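Local coordinates for protein probable tRNA pseudouridine synthase D (Methanosarcina mazei, PDB 1Z2Z) that probably catalyses the conversion of uridine 13 to pseudouridine in transfer RNAs, as a member of the TruD family of pseudouridine synthases, at residues A[212-220]-A[232-240]. Numbering follows the deposited sequence.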
ATOM      1  N   GLU A 212     -23.949  -6.406 -10.378  1.00 79.51           N
ATOM      2  CA  GLU A 212     -24.140  -6.403 -11.824  1.00 77.88           C
ATOM      3  C   GLU A 212     -22.873  -6.897 -12.514  1.00 76.19           C
ATOM      4  O   GLU A 212     -22.894  -7.913 -13.211  1.00 75.67           O
ATOM      5  CB  GLU A 212     -24.509  -4.994 -12.299  1.00 78.75           C
ATOM      6  CG  GLU A 212     -25.760  -4.962 -13.181  1.00 81.17           C
ATOM      7  CD  GLU A 212     -27.007  -5.515 -12.487  1.00 82.19           C
ATOM      8  OE1 GLU A 212     -27.569  -4.820 -11.606  1.00 81.83           O
ATOM      9  OE2 GLU A 212     -27.417  -6.653 -12.822  1.00 82.17           O
ATOM     10  N   THR A 213     -21.773  -6.177 -12.317  1.00 74.54           N
ATOM     11  CA  THR A 213     -20.498  -6.573 -12.900  1.00 72.48           C
ATOM     12  C   THR A 213     -20.097  -7.872 -12.201  1.00 71.12           C
ATOM     13  O   THR A 213     -19.480  -8.753 -12.796  1.00 71.13           O
ATOM     14  CB  THR A 213     -19.412  -5.507 -12.656  1.00 72.21           C
ATOM     15  OG1 THR A 213     -19.089  -5.463 -11.262  1.00 72.06           O
ATOM     16  CG2 THR A 213     -19.909  -4.138 -13.096  1.00 72.12           C
ATOM     17  N   LYS A 214     -20.463  -7.984 -10.929  1.00 69.49           N
ATOM     18  CA  LYS A 214     -20.167  -9.179 -10.155  1.00 67.76           C
ATOM     19  C   LYS A 214     -20.782 -10.380 -10.870  1.00 66.38           C
ATOM     20  O   LYS A 214     -20.259 -11.486 -10.790  1.00 66.02           O
ATOM     21  CB  LYS A 214     -20.762  -9.062  -8.746  1.00 67.67           C
ATOM     22  CG  LYS A 214     -20.460 -10.239  -7.819  1.00 67.30           C
ATOM     23  CD  LYS A 214     -21.527 -10.399  -6.735  1.00 67.13           C
ATOM     24  CE  LYS A 214     -21.694  -9.146  -5.880  1.00 66.46           C
ATOM     25  NZ  LYS A 214     -22.938  -9.227  -5.053  1.00 66.33           N
ATOM     26  N   ASN A 215     -21.893 -10.159 -11.568  1.00 65.21           N
ATOM     27  CA  ASN A 215     -22.559 -11.243 -12.289  1.00 63.74           C
ATOM     28  C   ASN A 215     -22.057 -11.391 -13.722  1.00 61.61           C
ATOM     29  O   ASN A 215     -22.381 -12.361 -14.408  1.00 61.11           O
ATOM     30  CB  ASN A 215     -24.083 -11.045 -12.277  1.00 64.14           C
ATOM     31  CG  ASN A 215     -24.744 -11.660 -11.050  1.00 64.27           C
ATOM     32  OD1 ASN A 215     -24.468 -11.263  -9.918  1.00 64.42           O
ATOM     33  ND2 ASN A 215     -25.614 -12.644 -11.274  1.00 63.56           N
ATOM     34  N   ALA A 216     -21.264 -10.428 -14.172  1.00 59.78           N
ATOM     35  CA  ALA A 216     -20.708 -10.482 -15.515  1.00 58.67           C
ATOM     36  C   ALA A 216     -19.524 -11.448 -15.512  1.00 57.74           C
ATOM     37  O   ALA A 216     -19.391 -12.275 -16.413  1.00 56.43           O
ATOM     38  CB  ALA A 216     -20.257  -9.102 -15.948  1.00 58.82           C
ATOM     39  N   ARG A 217     -18.675 -11.330 -14.489  1.00 57.75           N
ATOM     40  CA  ARG A 217     -17.493 -12.179 -14.321  1.00 57.35           C
ATOM     41  C   ARG A 217     -17.926 -13.592 -13.986  1.00 57.49           C
ATOM     42  O   ARG A 217     -17.394 -14.564 -14.517  1.00 58.67           O
ATOM     43  CB  ARG A 217     -16.601 -11.651 -13.191  1.00 56.72           C
ATOM     44  CG  ARG A 217     -15.969 -10.293 -13.460  1.00 55.19           C
ATOM     45  CD  ARG A 217     -15.154  -9.830 -12.266  1.00 55.93           C
ATOM     46  NE  ARG A 217     -14.687  -8.451 -12.412  1.00 57.90           N
ATOM     47  CZ  ARG A 217     -13.663  -8.074 -13.171  1.00 57.73           C
ATOM     48  NH1 ARG A 217     -12.979  -8.975 -13.866  1.00 58.40           N
ATOM     49  NH2 ARG A 217     -13.323  -6.794 -13.241  1.00 56.81           N
ATOM     50  N   GLN A 218     -18.891 -13.695 -13.084  1.00 57.11           N
ATOM     51  CA  GLN A 218     -19.423 -14.981 -12.673  1.00 56.88           C
ATOM     52  C   GLN A 218     -19.917 -15.749 -13.891  1.00 57.08           C
ATOM     53  O   GLN A 218     -19.794 -16.969 -13.956  1.00 58.43           O
ATOM     54  CB  GLN A 218     -20.591 -14.770 -11.712  1.00 56.61           C
ATOM     55  CG  GLN A 218     -20.424 -15.449 -10.373  1.00 56.53           C
ATOM     56  CD  GLN A 218     -20.089 -16.909 -10.517  1.00 54.79           C
ATOM     57  OE1 GLN A 218     -20.588 -17.583 -11.414  1.00 54.69           O
ATOM     58  NE2 GLN A 218     -19.248 -17.412  -9.629  1.00 55.01           N
ATOM     59  N   PHE A 219     -20.475 -15.025 -14.856  1.00 56.33           N
ATOM     60  CA  PHE A 219     -20.998 -15.653 -16.057  1.00 55.46           C
ATOM     61  C   PHE A 219     -19.927 -16.389 -16.831  1.00 56.08           C
ATOM     62  O   PHE A 219     -19.983 -17.607 -16.977  1.00 56.51           O
ATOM     63  CB  PHE A 219     -21.639 -14.620 -16.979  1.00 55.89           C
ATOM     64  CG  PHE A 219     -22.253 -15.220 -18.215  1.00 56.99           C
ATOM     65  CD1 PHE A 219     -23.513 -15.796 -18.173  1.00 58.27           C
ATOM     66  CD2 PHE A 219     -21.560 -15.228 -19.422  1.00 58.29           C
ATOM     67  CE1 PHE A 219     -24.069 -16.386 -19.309  1.00 58.99           C
ATOM     68  CE2 PHE A 219     -22.111 -15.817 -20.560  1.00 57.00           C
ATOM     69  CZ  PHE A 219     -23.365 -16.388 -20.502  1.00 57.23           C
ATOM     70  N   VAL A 220     -18.947 -15.650 -17.336  1.00 56.16           N
ATOM     71  CA  VAL A 220     -17.884 -16.267 -18.117  1.00 56.53           C
ATOM     72  C   VAL A 220     -16.966 -17.152 -17.289  1.00 56.63           C
ATOM     73  O   VAL A 220     -16.133 -17.868 -17.837  1.00 56.63           O
ATOM     74  CB  VAL A 220     -17.028 -15.202 -18.840  1.00 56.75           C
ATOM     75  CG1 VAL A 220     -17.923 -14.333 -19.699  1.00 57.48           C
ATOM     76  CG2 VAL A 220     -16.250 -14.362 -17.832  1.00 54.76           C
ATOM     77  N   THR A 232     -21.097  -7.907 -22.124  1.00 62.37           N
ATOM     78  CA  THR A 232     -21.635  -7.553 -20.805  1.00 61.00           C
ATOM     79  C   THR A 232     -20.682  -6.677 -19.963  1.00 59.03           C
ATOM     80  O   THR A 232     -21.121  -5.761 -19.265  1.00 57.05           O
ATOM     81  CB  THR A 232     -22.030  -8.857 -20.002  1.00 62.04           C
ATOM     82  OG1 THR A 232     -22.646  -8.501 -18.756  1.00 63.03           O
ATOM     83  CG2 THR A 232     -20.806  -9.731 -19.722  1.00 61.15           C
ATOM     84  N   TYR A 233     -19.383  -6.949 -20.051  1.00 57.41           N
ATOM     85  CA  TYR A 233     -18.387  -6.198 -19.294  1.00 56.68           C
ATOM     86  C   TYR A 233     -18.368  -4.706 -19.626  1.00 58.30           C
ATOM     87  O   TYR A 233     -18.201  -4.309 -20.787  1.00 58.41           O
ATOM     88  CB  TYR A 233     -16.987  -6.778 -19.521  1.00 53.62           C
ATOM     89  CG  TYR A 233     -16.637  -8.014 -18.706  1.00 49.36           C
ATOM     90  CD1 TYR A 233     -17.431  -9.163 -18.749  1.00 47.51           C
ATOM     91  CD2 TYR A 233     -15.464  -8.055 -17.948  1.00 48.16           C
ATOM     92  CE1 TYR A 233     -17.058 -10.326 -18.069  1.00 46.61           C
ATOM     93  CE2 TYR A 233     -15.077  -9.210 -17.265  1.00 46.42           C
ATOM     94  CZ  TYR A 233     -15.875 -10.342 -17.331  1.00 46.29           C
ATOM     95  OH  TYR A 233     -15.474 -11.497 -16.699  1.00 43.39           O
ATOM     96  N   PRO A 234     -18.535  -3.856 -18.596  1.00 58.81           N
ATOM     97  CA  PRO A 234     -18.530  -2.410 -18.819  1.00 58.07           C
ATOM     98  C   PRO A 234     -17.170  -1.957 -19.337  1.00 58.20           C
ATOM     99  O   PRO A 234     -16.132  -2.516 -18.965  1.00 58.54           O
ATOM    100  CB  PRO A 234     -18.868  -1.852 -17.440  1.00 58.17           C
ATOM    101  CG  PRO A 234     -18.253  -2.852 -16.519  1.00 58.85           C
ATOM    102  CD  PRO A 234     -18.632  -4.167 -17.159  1.00 58.18           C
ATOM    103  N   LEU A 235     -17.197  -0.951 -20.209  1.00 57.54           N
ATOM    104  CA  LEU A 235     -15.994  -0.386 -20.826  1.00 55.70           C
ATOM    105  C   LEU A 235     -14.971   0.024 -19.775  1.00 54.88           C
ATOM    106  O   LEU A 235     -13.789   0.187 -20.073  1.00 54.67           O
ATOM    107  CB  LEU A 235     -16.374   0.830 -21.677  1.00 54.56           C
ATOM    108  CG  LEU A 235     -17.327   0.586 -22.847  1.00 53.13           C
ATOM    109  CD1 LEU A 235     -17.963   1.903 -23.267  1.00 54.20           C
ATOM    110  CD2 LEU A 235     -16.577  -0.056 -23.999  1.00 51.84           C
ATOM    111  N   ARG A 236     -15.446   0.195 -18.547  1.00 54.14           N
ATOM    112  CA  ARG A 236     -14.597   0.575 -17.432  1.00 52.66           C
ATOM    113  C   ARG A 236     -13.415  -0.385 -17.294  1.00 51.95           C
ATOM    114  O   ARG A 236     -12.314   0.029 -16.930  1.00 52.65           O
ATOM    115  CB  ARG A 236     -15.425   0.588 -16.145  1.00 51.78           C
ATOM    116  CG  ARG A 236     -14.623   0.721 -14.867  1.00 50.38           C
ATOM    117  CD  ARG A 236     -15.541   0.995 -13.692  1.00 50.41           C
ATOM    118  NE  ARG A 236     -16.574  -0.030 -13.532  1.00 50.74           N
ATOM    119  CZ  ARG A 236     -16.382  -1.212 -12.950  1.00 50.98           C
ATOM    120  NH1 ARG A 236     -15.190  -1.530 -12.461  1.00 49.79           N
ATOM    121  NH2 ARG A 236     -17.383  -2.078 -12.855  1.00 50.36           N
ATOM    122  N   LEU A 237     -13.653  -1.661 -17.604  1.00 50.65           N
ATOM    123  CA  LEU A 237     -12.632  -2.715 -17.515  1.00 48.35           C
ATOM    124  C   LEU A 237     -11.944  -2.971 -18.857  1.00 47.93           C
ATOM    125  O   LEU A 237     -12.220  -3.964 -19.532  1.00 46.52           O
ATOM    126  CB  LEU A 237     -13.268  -4.016 -17.016  1.00 45.15           C
ATOM    127  CG  LEU A 237     -14.020  -3.913 -15.693  1.00 44.42           C
ATOM    128  CD1 LEU A 237     -14.811  -5.181 -15.431  1.00 42.75           C
ATOM    129  CD2 LEU A 237     -13.026  -3.637 -14.582  1.00 44.59           C
ATOM    130  N   GLY A 238     -11.046  -2.066 -19.232  1.00 47.76           N
ATOM    131  CA  GLY A 238     -10.334  -2.209 -20.486  1.00 49.66           C
ATOM    132  C   GLY A 238      -9.423  -3.423 -20.535  1.00 50.79           C
ATOM    133  O   GLY A 238      -9.412  -4.134 -21.533  1.00 50.52           O
ATOM    134  N   HIS A 239      -8.665  -3.662 -19.465  1.00 51.64           N
ATOM    135  CA  HIS A 239      -7.746  -4.793 -19.397  1.00 52.43           C
ATOM    136  C   HIS A 239      -8.443  -6.146 -19.556  1.00 53.05           C
ATOM    137  O   HIS A 239      -7.966  -7.017 -20.285  1.00 53.27           O
ATOM    138  CB  HIS A 239      -6.967  -4.783 -18.075  1.00 54.74           C
ATOM    139  CG  HIS A 239      -6.152  -3.545 -17.849  1.00 56.13           C
ATOM    140  ND1 HIS A 239      -5.435  -2.927 -18.853  1.00 56.57           N
ATOM    141  CD2 HIS A 239      -5.912  -2.828 -16.725  1.00 56.29           C
ATOM    142  CE1 HIS A 239      -4.793  -1.886 -18.357  1.00 56.77           C
ATOM    143  NE2 HIS A 239      -5.065  -1.803 -17.066  1.00 56.41           N
ATOM    144  N   GLU A 240      -9.565  -6.332 -18.873  1.00 52.89           N
ATOM    145  CA  GLU A 240     -10.288  -7.592 -18.980  1.00 53.34           C
ATOM    146  C   GLU A 240     -10.824  -7.768 -20.391  1.00 54.00           C
ATOM    147  O   GLU A 240     -10.756  -8.856 -20.958  1.00 54.43           O
ATOM    148  CB  GLU A 240     -11.452  -7.649 -17.982  1.00 53.03           C
ATOM    149  CG  GLU A 240     -11.045  -7.951 -16.543  1.00 54.12           C
ATOM    150  CD  GLU A 240     -10.614  -6.719 -15.764  1.00 54.55           C
ATOM    151  OE1 GLU A 240      -9.746  -5.962 -16.251  1.00 55.64           O
ATOM    152  OE2 GLU A 240     -11.141  -6.513 -14.650  1.00 54.82           O
TER
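Arg217 and Glu240 form a buried salt bridge between helix 213-223 and helix 238-249. These are the first and third of three consecutive helices in the TRUD family region. The intervening helix 226-232 leads into loop 233-237, which supplies Tyr233, Pro234, Arg236 and Leu237. The contact lies away from the predicted nucleophile.

Arg217 can be followed outward. Its CB sits beside the Tyr233 hydroxyl, and CG lies 3.5 Å from that OH. The chain stays extended from CG to NE (chi3 -172°), which carries the guanidinium across to the second segment. NE leaves the contact and pairs with Glu209. At CZ the nearest apolar neighbour is Leu237, whose CD1 is 3.8 Å from CZ. NH1 has Tyr233 CE2 at 4.0 Å, over one face of the guanidinium. The tyrosine ring stands steeply to that face, the planes being 74° apart. NH1 also makes a weak bond to Glu240 OE2. The better aligned bond runs from NH2 to Glu240 OE2, 2.6 Å with an N-H...O angle of 162°. NH2 meets OE2 on its anti side, somewhat out of the carboxylate plane, while OE2 lies near the guanidinium plane. Both amino groups therefore share one carboxylate oxygen. With Arg217 replaced by alanine, the Glu240 carboxylate would probably lose its closest cationic partner, and a gap would open beside Tyr233 and Leu237.

Tyr233 CD1 packs on Ala216 CB at 4.0 Å, and Val220 CG2 approaches Tyr233 CZ at 4.1 Å. The hydroxyl donates to the carbonyl of Ile202. Nearer the start of helix 213-223, Thr213 CG2 meets Pro234 CG at 4.0 Å. The same methyl lies at the edge of the Arg236 guanidinium, near its plane, with NH2 as the closest atom.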